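Local coordinates for DNA-binding protein reb1 (Schizosaccharomyces pombe, PDB 5EYB), which binds specific DNA sites in ribosomal gene enhancers and promoters and upstream of many other genes, and helps terminate transcription by RNA polymerase I, at residues 18-23 against 88-93. Residues are numbered along the deposited sequence; the frame is centred on the assembly and turned at random.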
loop_
_atom_site.group_PDB
_atom_site.type_symbol
_atom_site.label_atom_id
_atom_site.label_comp_id
_atom_site.label_asym_id
_atom_site.label_seq_id
_atom_site.Cartn_x
_atom_site.Cartn_y
_atom_site.Cartn_z
ATOM N N HIS A 18 22.092 5.045 0.944
ATOM C CA HIS A 18 21.909 3.625 0.672
ATOM C C HIS A 18 22.321 3.257 -0.747
ATOM O O HIS A 18 22.833 2.165 -0.987
ATOM C CB HIS A 18 20.457 3.225 0.920
ATOM C CG HIS A 18 20.057 3.296 2.358
ATOM N ND1 HIS A 18 18.780 3.618 2.764
ATOM C CD2 HIS A 18 20.771 3.091 3.491
ATOM C CE1 HIS A 18 18.724 3.606 4.084
ATOM N NE2 HIS A 18 19.919 3.290 4.548
ATOM N N TRP A 19 22.092 4.168 -1.687
ATOM C CA TRP A 19 22.525 3.950 -3.060
ATOM C C TRP A 19 24.042 4.038 -3.158
ATOM O O TRP A 19 24.676 3.246 -3.856
ATOM C CB TRP A 19 21.878 4.962 -4.008
ATOM C CG TRP A 19 20.456 4.652 -4.351
ATOM C CD1 TRP A 19 19.351 5.355 -3.974
ATOM C CD2 TRP A 19 19.983 3.556 -5.144
ATOM N NE1 TRP A 19 18.218 4.768 -4.485
ATOM C CE2 TRP A 19 18.580 3.660 -5.206
ATOM C CE3 TRP A 19 20.611 2.497 -5.807
ATOM C CZ2 TRP A 19 17.794 2.747 -5.904
ATOM C CZ3 TRP A 19 19.829 1.590 -6.501
ATOM C CH2 TRP A 19 18.435 1.722 -6.544
ATOM N N ASP A 20 24.617 5.008 -2.455
ATOM C CA ASP A 20 26.062 5.199 -2.462
ATOM C C ASP A 20 26.769 4.008 -1.832
ATOM O O ASP A 20 27.849 3.616 -2.275
ATOM C CB ASP A 20 26.442 6.488 -1.729
ATOM C CG ASP A 20 26.093 7.732 -2.521
ATOM O OD1 ASP A 20 26.032 7.645 -3.766
ATOM O OD2 ASP A 20 25.883 8.796 -1.902
ATOM N N TYR A 21 26.157 3.431 -0.803
ATOM C CA TYR A 21 26.716 2.250 -0.158
ATOM C C TYR A 21 26.707 1.058 -1.109
ATOM O O TYR A 21 27.694 0.330 -1.220
ATOM C CB TYR A 21 25.943 1.910 1.117
ATOM C CG TYR A 21 26.395 0.619 1.762
ATOM C CD1 TYR A 21 27.588 0.557 2.468
ATOM C CD2 TYR A 21 25.632 -0.538 1.659
ATOM C CE1 TYR A 21 28.010 -0.620 3.055
ATOM C CE2 TYR A 21 26.046 -1.720 2.243
ATOM C CZ TYR A 21 27.236 -1.755 2.941
ATOM O OH TYR A 21 27.656 -2.928 3.524
ATOM N N LEU A 22 25.587 0.870 -1.795
ATOM C CA LEU A 22 25.433 -0.234 -2.731
ATOM C C LEU A 22 26.455 -0.145 -3.857
ATOM O O LEU A 22 27.135 -1.119 -4.166
ATOM C CB LEU A 22 24.019 -0.252 -3.310
ATOM C CG LEU A 22 23.618 -1.537 -4.032
ATOM C CD1 LEU A 22 23.623 -2.699 -3.052
ATOM C CD2 LEU A 22 22.254 -1.386 -4.687
ATOM N N GLU A 23 26.555 1.035 -4.459
ATOM C CA GLU A 23 27.475 1.261 -5.565
ATOM C C GLU A 23 28.924 1.027 -5.149
ATOM O O GLU A 23 29.699 0.424 -5.892
ATOM C CB GLU A 23 27.307 2.680 -6.115
ATOM N N TYR A 88 12.161 0.557 -9.190
ATOM C CA TYR A 88 12.976 0.546 -7.981
ATOM C C TYR A 88 14.310 1.254 -8.208
ATOM O O TYR A 88 15.167 1.290 -7.322
ATOM C CB TYR A 88 13.203 -0.893 -7.507
ATOM C CG TYR A 88 11.922 -1.690 -7.382
ATOM C CD1 TYR A 88 10.992 -1.396 -6.393
ATOM C CD2 TYR A 88 11.642 -2.732 -8.254
ATOM C CE1 TYR A 88 9.819 -2.114 -6.278
ATOM C CE2 TYR A 88 10.469 -3.460 -8.144
ATOM C CZ TYR A 88 9.562 -3.146 -7.155
ATOM O OH TYR A 88 8.395 -3.867 -7.042
ATOM N N SER A 89 14.469 1.827 -9.397
ATOM C CA SER A 89 15.700 2.510 -9.780
ATOM C C SER A 89 15.894 3.819 -9.027
ATOM O O SER A 89 14.953 4.375 -8.464
ATOM C CB SER A 89 15.712 2.780 -11.282
ATOM O OG SER A 89 14.626 3.615 -11.648
ATOM N N ARG A 90 17.125 4.315 -9.037
ATOM C CA ARG A 90 17.462 5.557 -8.357
ATOM C C ARG A 90 16.890 6.776 -9.077
ATOM O O ARG A 90 16.996 6.895 -10.299
ATOM C CB ARG A 90 18.980 5.685 -8.226
ATOM C CG ARG A 90 19.457 7.028 -7.726
ATOM C CD ARG A 90 20.946 7.002 -7.464
ATOM N NE ARG A 90 21.440 8.297 -7.010
ATOM C CZ ARG A 90 22.664 8.501 -6.535
ATOM N NH1 ARG A 90 23.518 7.489 -6.447
ATOM N NH2 ARG A 90 23.031 9.713 -6.143
ATOM N N LYS A 91 16.280 7.672 -8.309
ATOM C CA LYS A 91 15.747 8.920 -8.842
ATOM C C LYS A 91 16.409 10.113 -8.159
ATOM O O LYS A 91 16.407 10.213 -6.933
ATOM C CB LYS A 91 14.229 8.978 -8.658
ATOM C CG LYS A 91 13.437 8.119 -9.632
ATOM C CD LYS A 91 13.189 8.863 -10.935
ATOM C CE LYS A 91 12.450 10.170 -10.686
ATOM N NZ LYS A 91 12.227 10.942 -11.938
ATOM N N ASN A 92 16.977 11.015 -8.953
ATOM C CA ASN A 92 17.651 12.190 -8.414
ATOM C C ASN A 92 16.674 13.297 -8.030
ATOM O O ASN A 92 16.762 13.861 -6.941
ATOM C CB ASN A 92 18.676 12.731 -9.415
ATOM C CG ASN A 92 19.956 11.915 -9.445
ATOM O OD1 ASN A 92 19.968 10.738 -9.082
ATOM N ND2 ASN A 92 21.044 12.542 -9.877
ATOM N N SER A 93 15.739 13.605 -8.926
ATOM C CA SER A 93 14.805 14.701 -8.696
ATOM C C SER A 93 13.420 14.430 -9.283
ATOM O O SER A 93 13.274 13.635 -10.208
ATOM C CB SER A 93 15.370 15.999 -9.277
ATOM O OG SER A 93 14.493 17.085 -9.043
#
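Tyr88 meets helix 16-32 through its backbone: its carbonyl O lies at the edge of the Trp19 indole, in the ring plane, 3.3 Å from CZ2. Its ring extends away from the indole, and Tyr88 packs on a phosphate of the bound DNA. CB of Ser89 points away from the helix, and this small residue can turn OG back to hydrogen-bond the backbone O of Glu86. Arg90 supplies most of the loop's share of the contact. With CG anti to the backbone N (chi1 171°) and the chain extended as far as NE, its methylenes run across one face of the indole, whose broad flat surface suits them. CB makes a CH-pi contact 3.8 Å from the centroid of the five-membered ring, and CD lies 3.9 Å from CG of Trp19. The guanidinium plane is 26° from the ring plane, and NH1 reaches a long salt bridge, 3.7 Å, with OD1 of Asp20, a suitably opposite charge. Trp19 also meets the His75 ring and touches Val101; replacing it with an alanine would probably leave the arginine stem without its flat support and open a gap beside both. Hydrophobic cover thus probably provides most of the contact, the long, exposed ion pair adding only modest steering.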